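Local coordinates for protein endo-beta-mannanase (Opitutaceae bacterium TAV5, PDB 7BOB) that hydrolyses beta-1,4-mannosidic bonds in an exo fashion, as a homotrimeric family 5 glycoside hydrolase of a termite-hindgut bacterium, at residues 21-26 against 315-320; 33-38 against 75-80; 58-63 against 96-101; 151-156 against 177-182. All coordinates share one frame; numbering follows the deposited sequence.

Contact 1. Residues 21-26 against 315-320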
loop_
_atom_site.group_PDB
_atom_site.type_symbol
_atom_site.label_atom_id
_atom_site.label_comp_id
_atom_site.label_asym_id
_atom_site.label_seq_id
_atom_site.Cartn_x
_atom_site.Cartn_y
_atom_site.Cartn_z
ATOM N N GLY A 21 -2.541 -11.701 39.865
ATOM C CA GLY A 21 -3.138 -10.415 40.205
ATOM C C GLY A 21 -3.680 -9.741 38.953
ATOM O O GLY A 21 -4.043 -10.410 37.983
ATOM N N ALA A 22 -3.708 -8.403 39.002
ATOM C CA ALA A 22 -4.398 -7.593 38.005
ATOM C C ALA A 22 -3.576 -6.366 37.654
ATOM O O ALA A 22 -2.874 -5.797 38.497
ATOM C CB ALA A 22 -5.776 -7.107 38.485
ATOM N N ASN A 23 -3.689 -5.955 36.392
ATOM C CA ASN A 23 -3.327 -4.598 36.014
ATOM C C ASN A 23 -4.356 -3.634 36.599
ATOM O O ASN A 23 -5.550 -3.950 36.654
ATOM C CB ASN A 23 -3.272 -4.478 34.488
ATOM C CG ASN A 23 -2.230 -5.398 33.869
ATOM O OD1 ASN A 23 -1.087 -4.993 33.634
ATOM N ND2 ASN A 23 -2.623 -6.651 33.598
ATOM N N TYR A 24 -3.904 -2.439 37.016
ATOM C CA TYR A 24 -4.752 -1.583 37.847
ATOM C C TYR A 24 -4.833 -0.144 37.382
ATOM O O TYR A 24 -3.803 0.514 37.198
ATOM C CB TYR A 24 -4.280 -1.555 39.303
ATOM C CG TYR A 24 -5.172 -0.691 40.155
ATOM C CD1 TYR A 24 -6.468 -1.091 40.472
ATOM C CD2 TYR A 24 -4.733 0.531 40.631
ATOM C CE1 TYR A 24 -7.290 -0.308 41.249
ATOM C CE2 TYR A 24 -5.544 1.325 41.410
ATOM C CZ TYR A 24 -6.819 0.906 41.718
ATOM O OH TYR A 24 -7.604 1.725 42.501
ATOM N N TRP A 25 -6.069 0.356 37.278
ATOM C CA TRP A 25 -6.440 1.775 37.334
ATOM C C TRP A 25 -7.679 1.865 38.218
ATOM O O TRP A 25 -8.537 0.978 38.161
ATOM C CB TRP A 25 -6.774 2.395 35.969
ATOM C CG TRP A 25 -5.644 2.567 35.014
ATOM C CD1 TRP A 25 -5.455 1.879 33.847
ATOM C CD2 TRP A 25 -4.576 3.515 35.097
ATOM N NE1 TRP A 25 -4.322 2.321 33.214
ATOM C CE2 TRP A 25 -3.761 3.327 33.956
ATOM C CE3 TRP A 25 -4.218 4.493 36.029
ATOM C CZ2 TRP A 25 -2.616 4.081 33.719
ATOM C CZ3 TRP A 25 -3.072 5.257 35.786
ATOM C CH2 TRP A 25 -2.289 5.044 34.641
ATOM N N PRO A 26 -7.824 2.915 39.026
ATOM C CA PRO A 26 -9.073 3.078 39.784
ATOM C C PRO A 26 -10.274 3.206 38.860
ATOM O O PRO A 26 -10.173 3.721 37.746
ATOM C CB PRO A 26 -8.851 4.380 40.567
ATOM C CG PRO A 26 -7.394 4.671 40.447
ATOM C CD PRO A 26 -6.949 4.088 39.156
ATOM N N LEU A 315 -1.561 -12.046 35.071
ATOM C CA LEU A 315 -2.106 -10.758 35.487
ATOM C C LEU A 315 -3.273 -10.397 34.582
ATOM O O LEU A 315 -3.104 -10.256 33.365
ATOM C CB LEU A 315 -1.039 -9.656 35.448
ATOM C CG LEU A 315 0.216 -9.906 36.287
ATOM C CD1 LEU A 315 1.188 -8.755 36.126
ATOM C CD2 LEU A 315 -0.167 -10.091 37.743
ATOM N N TRP A 316 -4.445 -10.246 35.177
ATOM C CA TRP A 316 -5.655 -9.955 34.437
ATOM C C TRP A 316 -5.710 -8.484 34.016
ATOM O O TRP A 316 -5.177 -7.602 34.695
ATOM C CB TRP A 316 -6.853 -10.321 35.304
ATOM C CG TRP A 316 -8.148 -9.791 34.839
ATOM C CD1 TRP A 316 -8.701 -8.581 35.146
ATOM C CD2 TRP A 316 -9.085 -10.465 34.003
ATOM N NE1 TRP A 316 -9.931 -8.464 34.555
ATOM C CE2 TRP A 316 -10.188 -9.607 33.840
ATOM C CE3 TRP A 316 -9.105 -11.720 33.390
ATOM C CZ2 TRP A 316 -11.294 -9.952 33.060
ATOM C CZ3 TRP A 316 -10.207 -12.067 32.623
ATOM C CH2 TRP A 316 -11.290 -11.190 32.474
ATOM N N TRP A 317 -6.367 -8.225 32.878
ATOM C CA TRP A 317 -6.692 -6.866 32.436
ATOM C C TRP A 317 -8.206 -6.693 32.417
ATOM O O TRP A 317 -8.888 -7.380 31.662
ATOM C CB TRP A 317 -6.140 -6.543 31.029
ATOM C CG TRP A 317 -6.314 -5.069 30.815
ATOM C CD1 TRP A 317 -7.487 -4.406 30.547
ATOM C CD2 TRP A 317 -5.313 -4.061 30.991
ATOM N NE1 TRP A 317 -7.265 -3.040 30.528
ATOM C CE2 TRP A 317 -5.941 -2.803 30.793
ATOM C CE3 TRP A 317 -3.943 -4.096 31.264
ATOM C CZ2 TRP A 317 -5.247 -1.595 30.888
ATOM C CZ3 TRP A 317 -3.248 -2.880 31.364
ATOM C CH2 TRP A 317 -3.905 -1.657 31.179
ATOM N N CYS A 318 -8.735 -5.755 33.201
ATOM C CA CYS A 318 -8.026 -5.029 34.250
ATOM C C CYS A 318 -8.897 -5.160 35.528
ATOM O O CYS A 318 -9.958 -5.809 35.503
ATOM C CB CYS A 318 -7.800 -3.563 33.844
ATOM S SG CYS A 318 -9.362 -2.689 33.609
ATOM N N PHE A 319 -8.471 -4.567 36.646
ATOM C CA PHE A 319 -9.069 -4.953 37.921
ATOM C C PHE A 319 -10.527 -4.520 38.018
ATOM O O PHE A 319 -11.392 -5.322 38.385
ATOM C CB PHE A 319 -8.271 -4.387 39.089
ATOM C CG PHE A 319 -8.735 -4.900 40.439
ATOM C CD1 PHE A 319 -8.854 -6.272 40.676
ATOM C CD2 PHE A 319 -9.079 -4.021 41.450
ATOM C CE1 PHE A 319 -9.297 -6.756 41.921
ATOM C CE2 PHE A 319 -9.512 -4.477 42.699
ATOM C CZ PHE A 319 -9.625 -5.857 42.936
ATOM N N LYS A 320 -10.817 -3.259 37.698
ATOM C CA LYS A 320 -12.130 -2.652 37.888
ATOM C C LYS A 320 -12.732 -2.256 36.550
ATOM O O LYS A 320 -12.008 -1.968 35.591
ATOM C CB LYS A 320 -12.049 -1.382 38.753
ATOM C CG LYS A 320 -11.699 -1.625 40.234
ATOM C CD LYS A 320 -12.823 -2.344 40.957
ATOM C CE LYS A 320 -13.834 -1.373 41.545
ATOM N NZ LYS A 320 -13.405 -0.866 42.873
HETATM O O HOH W 1 -8.754 -1.362 36.855
#
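N23 grips the carbonyl of W316 twice. Its backbone N reaches W316 O at 2.8 Å, almost head-on to the carbonyl, while the amide N23 ND2 donates to the same W316 O over 2.9 Å from well above the carbonyl plane. With CG beside the backbone N (chi1 -61°), the amide is carried across to the neighbouring strand, where ND2 can reach the same oxygen. The remaining polar ends of N23 are met from outside: ND2 also donates to Q280 O, and OD1 accepts from R58 NH1. A leucine here would probably leave R58 NH1 without that acceptor and W316 O with one donor fewer. On either side of this carbonyl the backbones keep pairing: W316 N to G21 O at 2.8 Å, then F319 N to N23 O at 3.0 Å. Beyond the strands, a water donates to W25 O at 2.7 Å and accepts from K320 N, bridging the two segments where direct strand pairing has ended. Apolar contact fills in beside the polar groups, with N23 CB 3.3 Å from W317 CE3 and A22 CB 3.7 Å from F319 CB. The W317-C318 peptide is cis. Parallel first and eighth strands closing a (beta/alpha)8 barrel, with a non-proline cis peptide following a tryptophan just past the last strand, are characteristic of clan GH-A, to which family 5 belongs.

Contact 2. Residues 33-38 against 75-80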
loop_
_atom_site.group_PDB
_atom_site.type_symbol
_atom_site.label_atom_id
_atom_site.label_comp_id
_atom_site.label_asym_id
_atom_site.label_seq_id
_atom_site.Cartn_x
_atom_site.Cartn_y
_atom_site.Cartn_z
ATOM N N MET A 33 -5.208 8.571 37.249
ATOM C CA MET A 33 -5.040 8.215 38.662
ATOM C C MET A 33 -4.073 9.140 39.395
ATOM O O MET A 33 -4.344 9.554 40.525
ATOM C CB MET A 33 -4.547 6.776 38.787
ATOM C CG MET A 33 -4.224 6.373 40.213
ATOM S SD MET A 33 -3.508 4.714 40.327
ATOM C CE MET A 33 -1.916 4.994 39.537
ATOM N N TRP A 34 -2.920 9.436 38.792
ATOM C CA TRP A 34 -1.916 10.243 39.470
ATOM C C TRP A 34 -2.408 11.659 39.734
ATOM O O TRP A 34 -2.019 12.270 40.744
ATOM C CB TRP A 34 -0.623 10.264 38.662
ATOM C CG TRP A 34 -0.039 8.891 38.522
ATOM C CD1 TRP A 34 0.007 8.128 37.384
ATOM C CD2 TRP A 34 0.567 8.100 39.561
ATOM N NE1 TRP A 34 0.613 6.919 37.650
ATOM C CE2 TRP A 34 0.966 6.876 38.975
ATOM C CE3 TRP A 34 0.818 8.313 40.927
ATOM C CZ2 TRP A 34 1.596 5.858 39.711
ATOM C CZ3 TRP A 34 1.447 7.309 41.658
ATOM C CH2 TRP A 34 1.830 6.095 41.049
ATOM N N GLN A 35 -3.271 12.189 38.860
ATOM C CA GLN A 35 -3.803 13.543 39.056
ATOM C C GLN A 35 -4.980 13.545 40.024
ATOM O O GLN A 35 -5.075 14.415 40.891
ATOM C CB GLN A 35 -4.248 14.141 37.715
ATOM C CG GLN A 35 -3.161 14.241 36.652
ATOM C CD GLN A 35 -2.106 15.293 37.003
ATOM O OE1 GLN A 35 -2.353 16.207 37.796
ATOM N NE2 GLN A 35 -0.936 15.183 36.376
ATOM N N ALA A 36 -5.892 12.577 39.895
ATOM C CA ALA A 36 -7.086 12.597 40.729
ATOM C C ALA A 36 -6.823 12.053 42.136
ATOM O O ALA A 36 -7.499 12.464 43.086
ATOM C CB ALA A 36 -8.207 11.809 40.047
ATOM N N TRP A 37 -5.846 11.146 42.280
ATOM C CA TRP A 37 -5.461 10.422 43.492
ATOM C C TRP A 37 -6.614 10.189 44.471
ATOM O O TRP A 37 -6.682 10.856 45.508
ATOM C CB TRP A 37 -4.323 11.155 44.207
ATOM C CG TRP A 37 -3.531 10.234 45.122
ATOM C CD1 TRP A 37 -3.374 10.353 46.475
ATOM C CD2 TRP A 37 -2.809 9.049 44.738
ATOM N NE1 TRP A 37 -2.586 9.325 46.953
ATOM C CE2 TRP A 37 -2.220 8.522 45.902
ATOM C CE3 TRP A 37 -2.578 8.407 43.519
ATOM C CZ2 TRP A 37 -1.438 7.365 45.885
ATOM C CZ3 TRP A 37 -1.801 7.261 43.499
ATOM C CH2 TRP A 37 -1.245 6.750 44.667
ATOM N N PRO A 38 -7.543 9.273 44.173
ATOM C CA PRO A 38 -8.573 8.911 45.165
ATOM C C PRO A 38 -8.024 7.825 46.088
ATOM O O PRO A 38 -8.207 6.611 45.885
ATOM C CB PRO A 38 -9.722 8.414 44.285
ATOM C CG PRO A 38 -9.014 7.760 43.107
ATOM C CD PRO A 38 -7.715 8.535 42.905
ATOM N N ALA A 75 6.996 16.616 42.447
ATOM C CA ALA A 75 7.187 16.058 43.782
ATOM C C ALA A 75 5.896 15.473 44.343
ATOM O O ALA A 75 5.946 14.503 45.105
ATOM C CB ALA A 75 7.754 17.122 44.726
ATOM N N THR A 76 4.738 16.034 43.999
ATOM C CA THR A 76 3.497 15.445 44.495
ATOM C C THR A 76 3.301 14.029 43.952
ATOM O O THR A 76 2.898 13.123 44.691
ATOM C CB THR A 76 2.302 16.315 44.114
ATOM O OG1 THR A 76 2.482 17.625 44.646
ATOM C CG2 THR A 76 1.001 15.714 44.668
ATOM N N MET A 77 3.596 13.819 42.667
ATOM C CA MET A 77 3.417 12.494 42.080
ATOM C C MET A 77 4.397 11.492 42.676
ATOM O O MET A 77 4.015 10.356 42.986
ATOM C CB MET A 77 3.569 12.552 40.559
ATOM C CG MET A 77 2.668 13.572 39.890
ATOM S SD MET A 77 0.919 13.288 40.246
ATOM C CE MET A 77 0.263 14.959 40.006
ATOM N N LEU A 78 5.662 11.895 42.845
ATOM C CA LEU A 78 6.634 11.030 43.501
ATOM C C LEU A 78 6.209 10.684 44.917
ATOM O O LEU A 78 6.508 9.585 45.401
ATOM C CB LEU A 78 8.013 11.681 43.507
ATOM C CG LEU A 78 8.558 11.849 42.086
ATOM C CD1 LEU A 78 9.627 12.942 41.977
ATOM C CD2 LEU A 78 9.087 10.503 41.558
ATOM N N SER A 79 5.483 11.569 45.595
ATOM C CA SER A 79 5.070 11.205 46.951
ATOM C C SER A 79 3.904 10.237 46.903
ATOM O O SER A 79 3.801 9.327 47.738
ATOM C CB SER A 79 4.700 12.440 47.763
ATOM O OG SER A 79 5.796 13.324 47.735
ATOM N N ARG A 80 3.017 10.419 45.926
ATOM C CA ARG A 80 1.952 9.453 45.721
ATOM C C ARG A 80 2.515 8.097 45.305
ATOM O O ARG A 80 2.037 7.054 45.769
ATOM C CB ARG A 80 0.969 10.008 44.703
ATOM C CG ARG A 80 0.181 11.132 45.308
ATOM C CD ARG A 80 -0.567 11.936 44.263
ATOM N NE ARG A 80 -1.246 13.064 44.894
ATOM C CZ ARG A 80 -1.964 13.983 44.252
ATOM N NH1 ARG A 80 -2.104 13.936 42.922
ATOM N NH2 ARG A 80 -2.534 14.962 44.945
#
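R80 lies flat along W37, its extended chain running over one face of the indole, the guanidinium and ring planes only 2° apart. This joins the short helix 33-36, in the loop after the first strand of the (beta/alpha)8 barrel, to helix 75-89, which packs outside it. R80 CG sits 3.5 Å from the centroid of the five-membered ring, nearly on the ring normal, a CH-pi contact. T76 CG2 covers the opposite face of the guanidinium, so the group is sandwiched. At its edge R80 NH1 donates to W34 O (2.7 Å), a carbonyl of the short helix. An alanine in place of W37 would probably uncover one face of R80 and let the guanidinium swing away from W34 O. M77, bent at chi2 (-58°), brings its thioether in beside the R80-W34 bond: SD is 3.7 Å from W34 CB, and CE is 3.6 Å from Q35 OE1. In the next shell, W37 NE1 is tied to E39 OE1 and W34 NE1 to F60 O, fixing both indoles, while Q35 NE2 bonds D65 OD1.

Contact 3. Residues 58-63 against 96-101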
loop_
_atom_site.group_PDB
_atom_site.type_symbol
_atom_site.label_atom_id
_atom_site.label_comp_id
_atom_site.label_asym_id
_atom_site.label_seq_id
_atom_site.Cartn_x
_atom_site.Cartn_y
_atom_site.Cartn_z
ATOM N N ARG A 58 0.219 -4.824 38.825
ATOM C CA ARG A 58 0.897 -4.037 37.805
ATOM C C ARG A 58 0.225 -2.674 37.701
ATOM O O ARG A 58 -1.003 -2.584 37.575
ATOM C CB ARG A 58 0.862 -4.742 36.450
ATOM C CG ARG A 58 1.536 -3.954 35.330
ATOM C CD ARG A 58 1.810 -4.841 34.143
ATOM N NE ARG A 58 2.475 -4.162 33.033
ATOM C CZ ARG A 58 1.951 -4.017 31.804
ATOM N NH1 ARG A 58 0.725 -4.458 31.520
ATOM N NH2 ARG A 58 2.654 -3.424 30.854
ATOM N N PHE A 59 1.022 -1.616 37.769
ATOM C CA PHE A 59 0.475 -0.283 37.620
ATOM C C PHE A 59 1.460 0.574 36.832
ATOM O O PHE A 59 2.617 0.198 36.616
ATOM C CB PHE A 59 0.113 0.322 38.986
ATOM C CG PHE A 59 1.291 0.594 39.880
ATOM C CD1 PHE A 59 1.527 -0.195 40.997
ATOM C CD2 PHE A 59 2.135 1.671 39.647
ATOM C CE1 PHE A 59 2.589 0.057 41.840
ATOM C CE2 PHE A 59 3.214 1.931 40.502
ATOM C CZ PHE A 59 3.439 1.119 41.584
ATOM N N PHE A 60 1.003 1.745 36.411
ATOM C CA PHE A 60 1.673 2.476 35.349
ATOM C C PHE A 60 2.085 3.859 35.821
ATOM O O PHE A 60 1.247 4.652 36.269
ATOM C CB PHE A 60 0.754 2.531 34.132
ATOM C CG PHE A 60 0.194 1.200 33.804
ATOM C CD1 PHE A 60 0.970 0.259 33.152
ATOM C CD2 PHE A 60 -1.070 0.835 34.249
ATOM C CE1 PHE A 60 0.465 -1.019 32.870
ATOM C CE2 PHE A 60 -1.571 -0.419 33.988
ATOM C CZ PHE A 60 -0.800 -1.352 33.303
ATOM N N VAL A 61 3.382 4.133 35.728
ATOM C CA VAL A 61 3.933 5.442 36.051
ATOM C C VAL A 61 3.782 6.290 34.794
ATOM O O VAL A 61 4.603 6.212 33.875
ATOM C CB VAL A 61 5.393 5.314 36.522
ATOM C CG1 VAL A 61 5.967 6.657 36.937
ATOM C CG2 VAL A 61 5.478 4.322 37.694
ATOM N N ARG A 62 2.691 7.048 34.704
ATOM C CA ARG A 62 2.406 7.794 33.482
ATOM C C ARG A 62 3.366 8.980 33.384
ATOM O O ARG A 62 3.291 9.926 34.184
ATOM C CB ARG A 62 0.947 8.240 33.446
ATOM C CG ARG A 62 0.480 8.566 32.040
ATOM C CD ARG A 62 -1.013 8.879 31.976
ATOM N NE ARG A 62 -1.360 10.065 32.756
ATOM C CZ ARG A 62 -2.487 10.748 32.596
ATOM N NH1 ARG A 62 -3.370 10.370 31.678
ATOM N NH2 ARG A 62 -2.728 11.818 33.331
ATOM N N TRP A 63 4.273 8.908 32.402
ATOM C CA TRP A 63 5.383 9.850 32.241
ATOM C C TRP A 63 4.975 11.320 32.256
ATOM O O TRP A 63 5.621 12.097 32.974
ATOM C CB TRP A 63 6.138 9.523 30.946
ATOM C CG TRP A 63 7.498 10.133 30.840
ATOM C CD1 TRP A 63 8.112 10.943 31.750
ATOM C CD2 TRP A 63 8.426 9.968 29.757
ATOM N NE1 TRP A 63 9.362 11.300 31.298
ATOM C CE2 TRP A 63 9.576 10.715 30.075
ATOM C CE3 TRP A 63 8.388 9.270 28.544
ATOM C CZ2 TRP A 63 10.688 10.773 29.237
ATOM C CZ3 TRP A 63 9.490 9.334 27.709
ATOM C CH2 TRP A 63 10.627 10.084 28.066
ATOM N N GLN A 96 4.369 -4.136 40.362
ATOM C CA GLN A 96 5.124 -4.254 39.118
ATOM C C GLN A 96 4.943 -2.926 38.405
ATOM O O GLN A 96 3.971 -2.740 37.660
ATOM C CB GLN A 96 4.668 -5.437 38.263
ATOM C CG GLN A 96 5.555 -5.640 37.044
ATOM C CD GLN A 96 5.146 -6.853 36.209
ATOM O OE1 GLN A 96 4.469 -6.721 35.194
ATOM N NE2 GLN A 96 5.543 -8.042 36.655
ATOM N N PRO A 97 5.824 -1.958 38.648
ATOM C CA PRO A 97 5.620 -0.616 38.095
ATOM C C PRO A 97 6.109 -0.556 36.663
ATOM O O PRO A 97 7.157 -1.110 36.324
ATOM C CB PRO A 97 6.467 0.279 39.018
ATOM C CG PRO A 97 7.604 -0.606 39.421
ATOM C CD PRO A 97 7.044 -2.039 39.474
ATOM N N SER A 98 5.339 0.124 35.818
ATOM C CA SER A 98 5.631 0.222 34.390
ATOM C C SER A 98 5.982 1.667 34.084
ATOM O O SER A 98 5.174 2.564 34.353
ATOM C CB SER A 98 4.437 -0.253 33.561
ATOM O OG SER A 98 4.727 -0.286 32.173
ATOM N N LEU A 99 7.182 1.887 33.523
ATOM C CA LEU A 99 7.784 3.222 33.431
ATOM C C LEU A 99 7.319 3.989 32.196
ATOM O O LEU A 99 6.754 5.085 32.308
ATOM C CB LEU A 99 9.316 3.114 33.424
ATOM C CG LEU A 99 9.914 2.357 34.624
ATOM C CD1 LEU A 99 11.413 2.606 34.776
ATOM C CD2 LEU A 99 9.192 2.700 35.928
ATOM N N PHE A 100 7.581 3.440 31.005
ATOM C CA PHE A 100 7.435 4.192 29.761
ATOM C C PHE A 100 6.006 4.019 29.264
ATOM O O PHE A 100 5.682 3.148 28.458
ATOM C CB PHE A 100 8.484 3.753 28.747
ATOM C CG PHE A 100 9.845 4.348 29.010
ATOM C CD1 PHE A 100 10.111 5.673 28.690
ATOM C CD2 PHE A 100 10.844 3.596 29.604
ATOM C CE1 PHE A 100 11.362 6.235 28.954
ATOM C CE2 PHE A 100 12.101 4.144 29.866
ATOM C CZ PHE A 100 12.361 5.459 29.553
ATOM N N VAL A 101 5.131 4.857 29.808
ATOM C CA VAL A 101 3.697 4.827 29.547
ATOM C C VAL A 101 3.264 6.276 29.349
ATOM O O VAL A 101 3.228 7.043 30.315
ATOM C CB VAL A 101 2.908 4.189 30.704
ATOM C CG1 VAL A 101 1.440 4.116 30.368
ATOM C CG2 VAL A 101 3.445 2.792 31.048
#
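S98 OG and R58 NH2, 4.0 Å apart on neighbouring strands, both hold D152 OD2, the first by a hydrogen bond and the second by a salt bridge. R58 shares its charge further: NH1 pairs with E281, and NH2 bonds N155. Its chain is stretched out from CG to NE, with CG anti to the backbone N (chi1 179°), which lifts the guanidinium off the sheet, on the face it shares with F60 and S98; F60 CE1 then rests 3.5 Å above its centre. Q96 OE1 lies 3.4 Å from R58 CD, and its own donor is Q280 NE2. Between the strands, the backbones are paired in parallel: F59 N to Q96 O, S98 N to F59 O at 2.8 Å, and V61 N to S98 O at 2.8 Å. The strand turns a corner at F100, yet W63 N still finds V101 O at 3.0 Å. On the side opposite R58, F59 CE2 packs on P97 CB at 3.9 Å. At the corner, F100 presents its edge to the face of W63, a T-shaped pair with planes at 87° and centroids 5.4 Å apart. Strands two and three of a (beta/alpha)8 barrel meet in this way, and an arginine on the second strand reaching into the active-site end of the barrel is consistent with clan GH-A.

Contact 4. Residues 151-156 against 177-182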
loop_
_atom_site.group_PDB
_atom_site.type_symbol
_atom_site.label_atom_id
_atom_site.label_comp_id
_atom_site.label_asym_id
_atom_site.label_seq_id
_atom_site.Cartn_x
_atom_site.Cartn_y
_atom_site.Cartn_z
ATOM N N ILE A 151 10.735 -4.735 37.398
ATOM C CA ILE A 151 10.426 -3.410 36.874
ATOM C C ILE A 151 10.033 -3.556 35.405
ATOM O O ILE A 151 10.807 -4.080 34.597
ATOM C CB ILE A 151 11.602 -2.438 37.046
ATOM C CG1 ILE A 151 11.888 -2.239 38.551
ATOM C CG2 ILE A 151 11.312 -1.111 36.315
ATOM C CD1 ILE A 151 13.233 -1.611 38.841
ATOM N N ASP A 152 8.836 -3.077 35.068
ATOM C CA ASP A 152 8.287 -3.150 33.717
ATOM C C ASP A 152 8.758 -1.942 32.903
ATOM O O ASP A 152 8.415 -0.797 33.224
ATOM C CB ASP A 152 6.759 -3.208 33.780
ATOM C CG ASP A 152 6.133 -3.592 32.458
ATOM O OD1 ASP A 152 6.769 -4.367 31.715
ATOM O OD2 ASP A 152 5.008 -3.130 32.159
ATOM N N LEU A 153 9.536 -2.205 31.853
ATOM C CA LEU A 153 10.100 -1.136 31.021
ATOM C C LEU A 153 9.026 -0.172 30.519
ATOM O O LEU A 153 9.202 1.052 30.549
ATOM C CB LEU A 153 10.848 -1.756 29.843
ATOM C CG LEU A 153 11.725 -0.829 29.011
ATOM C CD1 LEU A 153 12.593 0.027 29.947
ATOM C CD2 LEU A 153 12.574 -1.652 28.072
ATOM N N GLY A 154 7.915 -0.705 30.037
ATOM C CA GLY A 154 6.811 0.140 29.621
ATOM C C GLY A 154 5.696 -0.744 29.120
ATOM O O GLY A 154 5.844 -1.959 29.008
ATOM N N ASN A 155 4.565 -0.121 28.823
ATOM C CA ASN A 155 3.400 -0.857 28.372
ATOM C C ASN A 155 3.349 -0.903 26.842
ATOM O O ASN A 155 3.141 0.128 26.187
ATOM C CB ASN A 155 2.111 -0.260 28.905
ATOM C CG ASN A 155 0.946 -1.137 28.545
ATOM O OD1 ASN A 155 1.078 -2.353 28.613
ATOM N ND2 ASN A 155 -0.156 -0.552 28.089
ATOM N N GLU A 156 3.526 -2.101 26.288
ATOM C CA GLU A 156 3.267 -2.379 24.874
ATOM C C GLU A 156 4.026 -1.401 23.989
ATOM O O GLU A 156 3.466 -0.762 23.093
ATOM C CB GLU A 156 1.765 -2.351 24.585
ATOM C CG GLU A 156 0.989 -3.347 25.462
ATOM C CD GLU A 156 -0.359 -3.748 24.896
ATOM O OE1 GLU A 156 -0.988 -2.928 24.176
ATOM O OE2 GLU A 156 -0.794 -4.893 25.185
ATOM N N ARG A 177 19.792 1.241 26.351
ATOM C CA ARG A 177 20.001 2.459 27.129
ATOM C C ARG A 177 19.034 2.549 28.301
ATOM O O ARG A 177 19.426 2.959 29.397
ATOM C CB ARG A 177 19.864 3.684 26.238
ATOM C CG ARG A 177 21.028 3.884 25.273
ATOM C CD ARG A 177 22.272 4.400 25.976
ATOM N NE ARG A 177 21.974 5.492 26.899
ATOM C CZ ARG A 177 22.015 6.784 26.582
ATOM N NH1 ARG A 177 22.351 7.170 25.363
ATOM N NH2 ARG A 177 21.733 7.698 27.496
ATOM N N MET A 178 17.767 2.186 28.096
ATOM C CA MET A 178 16.794 2.333 29.170
ATOM C C MET A 178 16.970 1.255 30.235
ATOM O O MET A 178 16.796 1.527 31.422
ATOM C CB MET A 178 15.371 2.301 28.622
ATOM C CG MET A 178 15.051 3.403 27.644
ATOM S SD MET A 178 15.550 5.030 28.254
ATOM C CE MET A 178 16.692 5.547 26.986
ATOM N N THR A 179 17.307 0.027 29.840
ATOM C CA THR A 179 17.652 -0.971 30.845
ATOM C C THR A 179 18.937 -0.584 31.567
ATOM O O THR A 179 19.037 -0.733 32.787
ATOM C CB THR A 179 17.801 -2.356 30.210
ATOM O OG1 THR A 179 18.802 -2.306 29.179
ATOM C CG2 THR A 179 16.468 -2.847 29.646
ATOM N N GLY A 180 19.934 -0.096 30.828
ATOM C CA GLY A 180 21.182 0.295 31.458
ATOM C C GLY A 180 20.995 1.398 32.481
ATOM O O GLY A 180 21.650 1.403 33.529
ATOM N N ALA A 181 20.093 2.344 32.189
ATOM C CA ALA A 181 19.792 3.419 33.133
ATOM C C ALA A 181 19.158 2.871 34.401
ATOM O O ALA A 181 19.458 3.334 35.510
ATOM C CB ALA A 181 18.859 4.441 32.483
ATOM N N ILE A 182 18.256 1.899 34.256
ATOM C CA ILE A 182 17.633 1.305 35.428
ATOM C C ILE A 182 18.691 0.613 36.279
ATOM O O ILE A 182 18.657 0.667 37.517
ATOM C CB ILE A 182 16.512 0.345 34.989
ATOM C CG1 ILE A 182 15.251 1.135 34.629
ATOM C CG2 ILE A 182 16.215 -0.700 36.065
ATOM C CD1 ILE A 182 14.376 0.422 33.591
#
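L153 reaches from the barrel wall to helix 168-183, and the two segments form the fourth beta-alpha unit of the (beta/alpha)8 barrel, the start of the beta-alpha-beta crossover that continues into strand 191-192. Strand 151-154 and helix 177-182 run roughly antiparallel, at 148°, with axes 10.2 Å apart, a gap bridged by side chains alone. L153 CB is still 6.2 Å from M178 CB. CG, anti to the backbone N (chi1 -169°), turns the branch to the helix, and from CG the distance to M178 CB is down to 4.8 Å. CD1 makes the real contact: it touches M178 CB at 3.8 Å and I182 CD1 at 4.1 Å, lodging between two residues one helical turn apart. CD2 turns the other way, towards the methyl of T179, whose hydroxyl is occupied by C175 O within the helix. M178 meets the strand with CB, and the rest of its chain bends away. F100 packs against both L153 and M178, while L99 does the same for I151 and I182, so residues of strand 94-101 pack along one flank of this apolar interface. D152, between I151 and L153, points away from the helix, and its OD1 accepts from Q280. Two residues back along the strand, I151 runs alongside I182 in the opposite direction, and its CD1 stops 4.2 Å from I182 CG2.

In the fold
Contacts 1, 3 and 4 share one parallel eight-stranded sheet closed as a barrel, in the order 151-154, 94-101, 56-62, 20-23, 311-316. Contact 1 joins the two ends of the barrel domain, 289 residues apart; between them the segments of contacts 2 and 3 alternate along the chain, and contact 4 comes after both. Centres of contacts 1 and 3 are about 13 Å apart, those of 3 and 4 about 10 Å; R58 ties all three through N23 and D152. Contact 2 sits further out, about 13 Å from contact 3 between centres, linked by W34 to F60. At the pocket end, N155 and E156 follow the fourth strand, as the Asn-Glu pair does in family 5.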